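Local coordinates for protein 6-phospho-beta-d glycosidase (Streptococcus pyogenes, PDB 5FOO) that hydrolyses 6-phospho-beta-glucosides, probably by the double-displacement mechanism with retention that is general in glycoside hydrolase family 1, at residues 80-85 with 147-152; 223-228 with 350-355; 245-250 with 321-326. The protein carries 1 engineered substitution. All blocks are in the same frame, centred on the assembly; numbering follows the deposited sequence.

Starting from the N terminus, contact 1 closes first: it joins the short helix after the second strand of the (beta/alpha)8 barrel to helix 136-153, which follows the third. The chain then adds strand four and reaches strand five, where contact 2 opens at 223-228; it closes only at helix 344-356, between strands six and seven. Within that span lies contact 3, tying helix 235-258 to the excursion after strand six. Contacts 2 and 3 touch, with a probable hydrogen bond of 2.6 Å from Ala228 N to Glu245 OE2. Contact 1 stands on the other side of the chain's centre, about 33 Å from contact 2 between centres.

Contact 1 (80-85 with 147-152); sequences TRLIDD and KVCFEQ
Leu82 lays its CD2 methyl against the sulphur of Cys149 and one methyl of Val148, joining two peripheral elements of a (beta/alpha)8 barrel. Segment 80-85 is the end of the short helix 79-82 that follows strand 72-76, together with the turn that leaves it; segment 147-152 belongs to helix 136-153, the longer of the two helices between the third and fourth barrel strands. The closest approach is 3.5 Å, from Leu82 CD2 to Cys149 SG, and Leu82 CD2 also lies 4.0 Å from Val148 CG1. CG of Leu82 stands anti to the backbone N (chi1 -173°), which carries its isobutyl group out toward the helix, where it runs alongside Val148, the two side chains pointing opposite ways. Apolar residues suit this place because the touching side chains are all buried and no hydrogen bond crosses between the segments. Cysteine is small enough to let a leucine methyl come close, and its thiol takes part here as an apolar surface. Phe145 and Phe153, on neighbouring turns of the same helix, extend the patch under Leu82, and Phe145 also touches Ile83. Ile83, which follows Leu82, is the first residue to depart from the helical backbone, yet the CD1 end of its longer branch comes back toward helix 136-153. Arg81 serves another neighbourhood, making a salt bridge with Glu20 and a cation-pi contact with Tyr98. Val148, branched at CB, offers a separate methyl to each partner: CG1 meets Leu82, whereas CG2 receives Ile83 CD1 at 4.0 Å.

Contact 2 (223-228 with 350-355); sequences LNLTPA and AIKMRD
Asp355 OD1, on the helix that also packs Met353 against Leu225, is gripped twice by the guanidinium of its neighbour Arg354: NE of Arg354 bonds to Asp355 OD1 at 2.8 Å, and NH2 adds a weak bond to the same oxygen. Arg354 NH2 also reaches the syn lone pair of Asp355 OD2 at 2.9 Å, making a side-on, two-nitrogen salt bridge. Asp355 OD1 lies close to the guanidinium plane, whereas Arg354 NE approaches from above the carboxylate plane, 36° out of it; a third nitrogen, NH1, holds Ala406 O. The buried side of helix 344-356, which precedes strand seven of the (beta/alpha)8 barrel, is apolar. There Leu225, next in sequence to Asn224 near the C-terminal side of the fifth barrel strand, crosses the thioether of Met353, with Leu225 CD2 3.6 Å from Met353 SD. Bends at chi2 and chi3 (both -59°) fold the methionine compactly among Leu294, Leu296, Met253 and Trp362, a place suited to a flexible, unbranched side chain. Lys352 contributes only its aliphatic stem: CG lies 4.3 Å from Leu225 CG, and the ammonium end leads away. Asn224 instead bonds through ND2 to Glu165 of the ligand pocket. Adjacent residues thus serve the pocket and the outer helix layer, and since no hydrogen bond crosses between the segments, the association of segment 223-228 with the helix rests on apolar burial of Leu225 against Met353 and the aliphatic stem of Lys352.

Contact 3 (245-250 with 321-326); sequences ELWNND and WYYDPY. With EDO (1,2-ethanediol), chain L.
Helix 235-258, the long helix after the fifth barrel strand, meets here the excursion that the chain makes beyond strand six, through a single side-chain hydrogen bond. Asn248 ND2 donates to Tyr323 OH over 3.1 Å, almost straight at 176°. The phenol oxygen lies in the amide plane, where the N-H points, while the amide and the tyrosine ring are turned 73° from each other. The two side chains come from opposite directions, so that the amide meets the hydroxyl end of the tyrosine. The same nitrogen also bonds to Ala244 O on the preceding turn, so ND2 has an acceptor both on its own helix and across the contact. Asparagine suits the site because its NH2 group carries two hydrogens, one available for each acceptor. Trp247 stands beside it, with CD1 4.3 Å from Tyr323 OH, and its indole NE1 bonds to Glu171 on helix 166-174. The helix is locally widened by a pi-type turn: Glu245 O accepts from Asn249 N and from Asp250 N, both at 2.9 Å and from opposite faces of the carbonyl plane. In this (beta/alpha)8 barrel the partner segment includes the short strand 324-325, an outer strand of a small mixed sheet with 302-305 and 228-230 that lies outside the barrel strands. With chi1 at 61°, CG of Tyr323 sits between the backbone N and the carbonyl carbon, a rotamer that sends the ring toward the helix, where it packs on Ala240, Phe243 and Ala244 as well as on Val304 of that sheet. A long aromatic residue can thus reach from sheet to helix while keeping a polar end for Asn248. Just beyond, Asp324 OD2 accepts from Asp308 N, and Pro325 CD touches C1 of an ethanediol, probably from the crystallisation liquor, at 3.5 Å.

Contact 1 (80-85 with 147-152)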
loop_
_atom_site.group_PDB
_atom_site.type_symbol
_atom_site.label_atom_id
_atom_site.label_comp_id
_atom_site.label_asym_id
_atom_site.label_seq_id
_atom_site.Cartn_x
_atom_site.Cartn_y
_atom_site.Cartn_z
ATOM N N THR A 80 -5.031 -8.067 -13.961
ATOM C CA THR A 80 -4.597 -8.165 -15.335
ATOM C C THR A 80 -3.879 -9.473 -15.671
ATOM O O THR A 80 -3.766 -9.778 -16.836
ATOM C CB THR A 80 -3.646 -7.000 -15.711
ATOM O OG1 THR A 80 -2.513 -6.946 -14.809
ATOM C CG2 THR A 80 -4.405 -5.704 -15.729
ATOM N N ARG A 81 -3.429 -10.247 -14.670
ATOM C CA ARG A 81 -2.845 -11.607 -14.892
ATOM C C ARG A 81 -3.865 -12.712 -14.673
ATOM O O ARG A 81 -3.891 -13.654 -15.420
ATOM C CB ARG A 81 -1.648 -11.849 -13.943
ATOM C CG ARG A 81 -0.989 -13.189 -14.135
ATOM C CD ARG A 81 0.214 -13.359 -13.270
ATOM N NE ARG A 81 1.297 -12.447 -13.566
ATOM C CZ ARG A 81 2.090 -12.484 -14.623
ATOM N NH1 ARG A 81 1.946 -13.379 -15.537
ATOM N NH2 ARG A 81 3.086 -11.564 -14.750
ATOM N N LEU A 82 -4.666 -12.615 -13.621
ATOM C CA LEU A 82 -5.574 -13.732 -13.248
ATOM C C LEU A 82 -6.794 -13.872 -14.163
ATOM O O LEU A 82 -7.273 -14.981 -14.390
ATOM C CB LEU A 82 -6.064 -13.600 -11.824
ATOM C CG LEU A 82 -6.874 -14.797 -11.273
ATOM C CD1 LEU A 82 -6.111 -16.139 -11.456
ATOM C CD2 LEU A 82 -7.164 -14.537 -9.801
ATOM N N ILE A 83 -7.308 -12.752 -14.671
ATOM C CA ILE A 83 -8.555 -12.757 -15.382
ATOM C C ILE A 83 -8.401 -12.673 -16.888
ATOM O O ILE A 83 -7.587 -11.928 -17.410
ATOM C CB ILE A 83 -9.479 -11.644 -14.846
ATOM C CG1 ILE A 83 -9.805 -11.856 -13.370
ATOM C CG2 ILE A 83 -10.769 -11.567 -15.682
ATOM C CD1 ILE A 83 -10.452 -13.209 -13.011
ATOM N N ASP A 84 -9.186 -13.479 -17.589
ATOM C CA ASP A 84 -9.166 -13.530 -19.022
ATOM C C ASP A 84 -10.215 -12.510 -19.516
ATOM O O ASP A 84 -9.859 -11.448 -19.999
ATOM C CB ASP A 84 -9.438 -14.971 -19.487
ATOM C CG ASP A 84 -9.646 -15.091 -21.013
ATOM O OD1 ASP A 84 -9.498 -14.131 -21.790
ATOM O OD2 ASP A 84 -10.013 -16.171 -21.443
ATOM N N ASP A 85 -11.500 -12.789 -19.299
ATOM C CA ASP A 85 -12.566 -11.924 -19.781
ATOM C C ASP A 85 -13.015 -11.196 -18.509
ATOM O O ASP A 85 -13.500 -11.816 -17.574
ATOM C CB ASP A 85 -13.657 -12.804 -20.442
ATOM C CG ASP A 85 -14.979 -12.053 -20.737
ATOM O OD1 ASP A 85 -15.189 -10.899 -20.319
ATOM O OD2 ASP A 85 -15.854 -12.695 -21.371
ATOM N N LYS A 147 -13.807 -12.719 -5.934
ATOM C CA LYS A 147 -14.419 -14.039 -5.748
ATOM C C LYS A 147 -13.595 -15.168 -6.387
ATOM O O LYS A 147 -13.406 -16.225 -5.772
ATOM C CB LYS A 147 -15.802 -14.124 -6.363
ATOM C CG LYS A 147 -16.964 -13.607 -5.587
ATOM C CD LYS A 147 -18.232 -14.192 -6.260
ATOM C CE LYS A 147 -19.495 -13.859 -5.523
ATOM N NZ LYS A 147 -20.024 -12.521 -5.922
ATOM N N VAL A 148 -13.092 -14.965 -7.611
ATOM C CA VAL A 148 -12.162 -15.962 -8.179
ATOM C C VAL A 148 -11.023 -16.204 -7.195
ATOM O O VAL A 148 -10.756 -17.354 -6.865
ATOM C CB VAL A 148 -11.621 -15.576 -9.594
ATOM C CG1 VAL A 148 -10.599 -16.540 -10.082
ATOM C CG2 VAL A 148 -12.762 -15.490 -10.620
ATOM N N CYS A 149 -10.365 -15.123 -6.717
ATOM C CA CYS A 149 -9.228 -15.245 -5.797
ATOM C C CYS A 149 -9.595 -16.062 -4.528
ATOM O O CYS A 149 -8.930 -17.007 -4.161
ATOM C CB CYS A 149 -8.728 -13.888 -5.390
ATOM S SG CYS A 149 -7.946 -12.972 -6.767
ATOM N N PHE A 150 -10.670 -15.678 -3.876
ATOM C CA PHE A 150 -11.114 -16.399 -2.674
ATOM C C PHE A 150 -11.445 -17.923 -2.954
ATOM O O PHE A 150 -11.006 -18.786 -2.193
ATOM C CB PHE A 150 -12.298 -15.717 -2.064
ATOM C CG PHE A 150 -12.099 -14.244 -1.813
ATOM C CD1 PHE A 150 -10.871 -13.737 -1.397
ATOM C CD2 PHE A 150 -13.183 -13.379 -1.920
ATOM C CE1 PHE A 150 -10.721 -12.375 -1.129
ATOM C CE2 PHE A 150 -13.058 -12.058 -1.607
ATOM C CZ PHE A 150 -11.815 -11.540 -1.214
ATOM N N GLU A 151 -12.144 -18.215 -4.045
ATOM C CA GLU A 151 -12.459 -19.586 -4.426
ATOM C C GLU A 151 -11.222 -20.397 -4.752
ATOM O O GLU A 151 -11.120 -21.543 -4.360
ATOM C CB GLU A 151 -13.421 -19.591 -5.609
ATOM C CG GLU A 151 -14.776 -19.068 -5.166
ATOM C CD GLU A 151 -15.716 -18.711 -6.282
ATOM O OE1 GLU A 151 -15.377 -18.920 -7.456
ATOM O OE2 GLU A 151 -16.834 -18.235 -5.960
ATOM N N GLN A 152 -10.250 -19.791 -5.430
ATOM C CA GLN A 152 -9.125 -20.542 -5.929
ATOM C C GLN A 152 -8.026 -20.675 -4.918
ATOM O O GLN A 152 -7.332 -21.681 -4.924
ATOM C CB GLN A 152 -8.582 -19.933 -7.200
ATOM C CG GLN A 152 -9.527 -19.969 -8.404
ATOM C CD GLN A 152 -9.901 -21.381 -8.790
ATOM O OE1 GLN A 152 -9.072 -22.287 -8.734
ATOM N NE2 GLN A 152 -11.168 -21.583 -9.113
#

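Contact 2 (223-228 with 350-355)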
loop_
_atom_site.group_PDB
_atom_site.type_symbol
_atom_site.label_atom_id
_atom_site.label_comp_id
_atom_site.label_asym_id
_atom_site.label_seq_id
_atom_site.Cartn_x
_atom_site.Cartn_y
_atom_site.Cartn_z
ATOM N N LEU A 223 -4.166 1.010 4.563
ATOM C CA LEU A 223 -4.456 2.426 4.590
ATOM C C LEU A 223 -3.269 3.203 5.140
ATOM O O LEU A 223 -2.278 2.599 5.472
ATOM C CB LEU A 223 -5.715 2.717 5.390
ATOM C CG LEU A 223 -6.987 2.041 4.945
ATOM C CD1 LEU A 223 -8.133 2.478 5.823
ATOM C CD2 LEU A 223 -7.332 2.302 3.491
ATOM N N ASN A 224 -3.346 4.546 5.109
ATOM C CA ASN A 224 -2.382 5.476 5.772
ATOM C C ASN A 224 -3.057 6.112 6.972
ATOM O O ASN A 224 -4.227 6.588 6.921
ATOM C CB ASN A 224 -1.953 6.579 4.830
ATOM C CG ASN A 224 -0.696 6.217 4.006
ATOM O OD1 ASN A 224 0.454 6.452 4.456
ATOM N ND2 ASN A 224 -0.906 5.705 2.761
ATOM N N LEU A 225 -2.363 6.111 8.089
ATOM C CA LEU A 225 -2.844 6.887 9.204
ATOM C C LEU A 225 -1.767 7.941 9.576
ATOM O O LEU A 225 -1.740 8.435 10.695
ATOM C CB LEU A 225 -3.216 5.940 10.346
ATOM C CG LEU A 225 -4.295 6.204 11.396
ATOM C CD1 LEU A 225 -5.615 6.748 10.890
ATOM C CD2 LEU A 225 -4.541 4.892 12.107
ATOM N N THR A 226 -0.914 8.282 8.625
ATOM C CA THR A 226 0.143 9.307 8.839
ATOM C C THR A 226 -0.472 10.610 9.390
ATOM O O THR A 226 -1.388 11.100 8.811
ATOM C CB THR A 226 0.912 9.534 7.545
ATOM O OG1 THR A 226 1.473 8.281 7.095
ATOM C CG2 THR A 226 2.054 10.599 7.721
ATOM N N PRO A 227 -0.058 11.094 10.577
ATOM C CA PRO A 227 -0.608 12.319 11.039
ATOM C C PRO A 227 -0.298 13.504 10.085
ATOM O O PRO A 227 0.741 13.486 9.415
ATOM C CB PRO A 227 0.123 12.559 12.364
ATOM C CG PRO A 227 0.531 11.202 12.801
ATOM C CD PRO A 227 0.972 10.602 11.493
ATOM N N ALA A 228 -1.218 14.471 10.016
ATOM C CA ALA A 228 -0.977 15.749 9.289
ATOM C C ALA A 228 -0.624 16.760 10.374
ATOM O O ALA A 228 -1.507 17.335 11.006
ATOM C CB ALA A 228 -2.218 16.139 8.509
ATOM N N ALA A 350 0.106 4.435 16.414
ATOM C CA ALA A 350 -0.238 3.334 17.322
ATOM C C ALA A 350 -1.235 3.796 18.373
ATOM O O ALA A 350 -2.211 3.090 18.630
ATOM C CB ALA A 350 1.028 2.750 17.949
ATOM N N ILE A 351 -1.028 5.010 18.884
ATOM C CA ILE A 351 -1.912 5.615 19.880
ATOM C C ILE A 351 -3.274 5.942 19.271
ATOM O O ILE A 351 -4.341 5.820 19.936
ATOM C CB ILE A 351 -1.218 6.851 20.503
ATOM C CG1 ILE A 351 0.061 6.439 21.269
ATOM C CG2 ILE A 351 -2.134 7.680 21.414
ATOM C CD1 ILE A 351 -0.176 5.444 22.369
ATOM N N LYS A 352 -3.268 6.356 18.005
ATOM C CA LYS A 352 -4.516 6.677 17.316
ATOM C C LYS A 352 -5.350 5.420 17.174
ATOM O O LYS A 352 -6.532 5.476 17.316
ATOM C CB LYS A 352 -4.188 7.219 15.897
ATOM C CG LYS A 352 -5.327 7.875 15.168
ATOM C CD LYS A 352 -5.453 9.351 15.529
ATOM C CE LYS A 352 -6.773 9.910 14.988
ATOM N NZ LYS A 352 -6.989 11.304 15.444
ATOM N N MET A 353 -4.721 4.308 16.793
ATOM C CA MET A 353 -5.424 3.012 16.648
ATOM C C MET A 353 -6.041 2.607 17.986
ATOM O O MET A 353 -7.231 2.223 18.069
ATOM C CB MET A 353 -4.480 1.924 16.150
ATOM C CG MET A 353 -4.195 2.005 14.664
ATOM S SD MET A 353 -5.706 1.884 13.687
ATOM C CE MET A 353 -6.428 0.333 14.127
ATOM N N ARG A 354 -5.225 2.746 19.022
ATOM C CA ARG A 354 -5.640 2.431 20.391
ATOM C C ARG A 354 -6.881 3.198 20.836
ATOM O O ARG A 354 -7.756 2.588 21.394
ATOM C CB ARG A 354 -4.509 2.659 21.406
ATOM C CG ARG A 354 -4.789 1.945 22.766
ATOM C CD ARG A 354 -3.790 2.385 23.806
ATOM N NE ARG A 354 -4.000 3.791 24.039
ATOM C CZ ARG A 354 -3.204 4.592 24.735
ATOM N NH1 ARG A 354 -2.101 4.133 25.310
ATOM N NH2 ARG A 354 -3.509 5.893 24.835
ATOM N N ASP A 355 -6.943 4.510 20.557
ATOM C CA ASP A 355 -7.887 5.412 21.208
ATOM C C ASP A 355 -9.013 5.809 20.342
ATOM O O ASP A 355 -10.021 6.258 20.865
ATOM C CB ASP A 355 -7.209 6.678 21.717
ATOM C CG ASP A 355 -6.206 6.412 22.806
ATOM O OD1 ASP A 355 -6.262 5.337 23.399
ATOM O OD2 ASP A 355 -5.367 7.267 23.113
#

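Contact 3 (245-250 with 321-326)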
loop_
_atom_site.group_PDB
_atom_site.type_symbol
_atom_site.label_atom_id
_atom_site.label_comp_id
_atom_site.label_asym_id
_atom_site.label_seq_id
_atom_site.Cartn_x
_atom_site.Cartn_y
_atom_site.Cartn_z
ATOM N N GLU A 245 -6.547 15.788 7.795
ATOM C CA GLU A 245 -6.802 14.460 8.411
ATOM C C GLU A 245 -8.108 13.940 7.951
ATOM O O GLU A 245 -8.181 12.782 7.560
ATOM C CB GLU A 245 -6.727 14.490 9.931
ATOM C CG GLU A 245 -5.331 14.953 10.343
ATOM C CD GLU A 245 -4.631 14.135 11.368
ATOM O OE1 GLU A 245 -5.307 13.368 12.033
ATOM O OE2 GLU A 245 -3.394 14.295 11.501
ATOM N N LEU A 246 -9.130 14.792 7.934
ATOM C CA LEU A 246 -10.452 14.329 7.494
ATOM C C LEU A 246 -10.429 13.621 6.147
ATOM O O LEU A 246 -11.089 12.583 5.987
ATOM C CB LEU A 246 -11.489 15.441 7.386
ATOM C CG LEU A 246 -12.150 16.009 8.610
ATOM C CD1 LEU A 246 -13.030 17.166 8.150
ATOM C CD2 LEU A 246 -12.998 14.947 9.283
ATOM N N TRP A 247 -9.745 14.248 5.180
ATOM C CA TRP A 247 -9.587 13.743 3.843
ATOM C C TRP A 247 -8.570 12.595 3.768
ATOM O O TRP A 247 -8.913 11.526 3.300
ATOM C CB TRP A 247 -9.203 14.886 2.844
ATOM C CG TRP A 247 -8.926 14.404 1.475
ATOM C CD1 TRP A 247 -7.684 14.223 0.933
ATOM C CD2 TRP A 247 -9.866 14.065 0.436
ATOM N NE1 TRP A 247 -7.787 13.747 -0.328
ATOM C CE2 TRP A 247 -9.121 13.613 -0.653
ATOM C CE3 TRP A 247 -11.259 14.052 0.339
ATOM C CZ2 TRP A 247 -9.704 13.204 -1.817
ATOM C CZ3 TRP A 247 -11.831 13.652 -0.818
ATOM C CH2 TRP A 247 -11.062 13.217 -1.887
ATOM N N ASN A 248 -7.329 12.840 4.151
ATOM C CA ASN A 248 -6.251 11.878 3.877
ATOM C C ASN A 248 -6.318 10.612 4.755
ATOM O O ASN A 248 -5.795 9.588 4.363
ATOM C CB ASN A 248 -4.844 12.507 3.974
ATOM C CG ASN A 248 -4.630 13.590 2.930
ATOM O OD1 ASN A 248 -4.416 13.295 1.751
ATOM N ND2 ASN A 248 -4.785 14.856 3.337
ATOM N N ASN A 249 -6.930 10.720 5.928
ATOM C CA ASN A 249 -7.003 9.616 6.882
ATOM C C ASN A 249 -8.442 9.149 7.124
ATOM O O ASN A 249 -8.749 7.967 6.873
ATOM C CB ASN A 249 -6.293 9.974 8.185
ATOM C CG ASN A 249 -4.808 10.224 7.954
ATOM O OD1 ASN A 249 -4.263 9.818 6.933
ATOM N ND2 ASN A 249 -4.166 10.846 8.873
ATOM N N ASP A 250 -9.302 10.062 7.577
ATOM C CA ASP A 250 -10.616 9.677 8.082
ATOM C C ASP A 250 -11.547 9.052 7.084
ATOM O O ASP A 250 -12.272 8.117 7.453
ATOM C CB ASP A 250 -11.317 10.817 8.734
ATOM C CG ASP A 250 -10.624 11.316 9.951
ATOM O OD1 ASP A 250 -9.483 10.899 10.279
ATOM O OD2 ASP A 250 -11.208 12.197 10.556
ATOM N N TRP A 321 -7.254 23.016 -1.279
ATOM C CA TRP A 321 -7.919 24.281 -1.018
ATOM C C TRP A 321 -7.800 24.643 0.444
ATOM O O TRP A 321 -7.884 25.794 0.736
ATOM C CB TRP A 321 -9.438 24.220 -1.263
ATOM C CG TRP A 321 -9.954 24.164 -2.741
ATOM C CD1 TRP A 321 -9.226 23.952 -3.862
ATOM C CD2 TRP A 321 -11.327 24.309 -3.166
ATOM N NE1 TRP A 321 -10.060 23.971 -4.971
ATOM C CE2 TRP A 321 -11.347 24.199 -4.562
ATOM C CE3 TRP A 321 -12.525 24.554 -2.492
ATOM C CZ2 TRP A 321 -12.542 24.305 -5.315
ATOM C CZ3 TRP A 321 -13.710 24.634 -3.225
ATOM C CH2 TRP A 321 -13.708 24.494 -4.620
ATOM N N TYR A 322 -7.724 23.668 1.367
ATOM C CA TYR A 322 -7.787 23.950 2.788
ATOM C C TYR A 322 -6.446 23.829 3.519
ATOM O O TYR A 322 -6.412 24.028 4.735
ATOM C CB TYR A 322 -8.845 23.059 3.462
ATOM C CG TYR A 322 -10.206 23.281 2.888
ATOM C CD1 TYR A 322 -10.899 24.430 3.162
ATOM C CD2 TYR A 322 -10.746 22.391 1.951
ATOM C CE1 TYR A 322 -12.133 24.687 2.564
ATOM C CE2 TYR A 322 -11.991 22.609 1.369
ATOM C CZ TYR A 322 -12.683 23.774 1.661
ATOM O OH TYR A 322 -13.938 24.023 1.102
ATOM N N TYR A 323 -5.362 23.482 2.820
ATOM C CA TYR A 323 -4.060 23.375 3.469
ATOM C C TYR A 323 -2.982 23.335 2.403
ATOM O O TYR A 323 -3.262 22.942 1.320
ATOM C CB TYR A 323 -3.976 22.083 4.356
ATOM C CG TYR A 323 -4.159 20.765 3.604
ATOM C CD1 TYR A 323 -3.080 20.134 2.995
ATOM C CD2 TYR A 323 -5.425 20.195 3.451
ATOM C CE1 TYR A 323 -3.234 18.941 2.232
ATOM C CE2 TYR A 323 -5.610 19.004 2.700
ATOM C CZ TYR A 323 -4.506 18.377 2.116
ATOM O OH TYR A 323 -4.676 17.229 1.424
ATOM N N ASP A 324 -1.763 23.714 2.781
ATOM C CA ASP A 324 -0.572 23.577 2.006
ATOM C C ASP A 324 0.384 22.655 2.769
ATOM O O ASP A 324 0.348 22.608 3.996
ATOM C CB ASP A 324 0.208 24.932 1.891
ATOM C CG ASP A 324 -0.496 25.990 1.031
ATOM O OD1 ASP A 324 -1.583 25.747 0.487
ATOM O OD2 ASP A 324 0.044 27.107 0.950
ATOM N N PRO A 325 1.280 21.984 2.049
ATOM C CA PRO A 325 2.394 21.295 2.679
ATOM C C PRO A 325 3.249 22.254 3.454
ATOM O O PRO A 325 3.431 23.372 3.012
ATOM C CB PRO A 325 3.184 20.751 1.476
ATOM C CG PRO A 325 2.170 20.545 0.438
ATOM C CD PRO A 325 1.164 21.665 0.624
ATOM N N TYR A 326 3.806 21.834 4.598
ATOM C CA TYR A 326 4.682 22.690 5.351
ATOM C C TYR A 326 6.008 21.971 5.587
ATOM O O TYR A 326 6.029 20.756 5.835
ATOM C CB TYR A 326 3.988 23.113 6.633
ATOM C CG TYR A 326 4.878 23.786 7.634
ATOM C CD1 TYR A 326 5.378 25.066 7.395
ATOM C CD2 TYR A 326 5.281 23.128 8.799
ATOM C CE1 TYR A 326 6.191 25.694 8.335
ATOM C CE2 TYR A 326 6.122 23.722 9.726
ATOM C CZ TYR A 326 6.581 25.006 9.465
ATOM O OH TYR A 326 7.378 25.622 10.344
HETATM C C1 EDO L . -0.717 23.559 -1.693
HETATM O O1 EDO L . 0.255 24.299 -2.497
HETATM C C2 EDO L . -2.145 24.107 -1.870
HETATM O O2 EDO L . -3.003 24.248 -0.688
#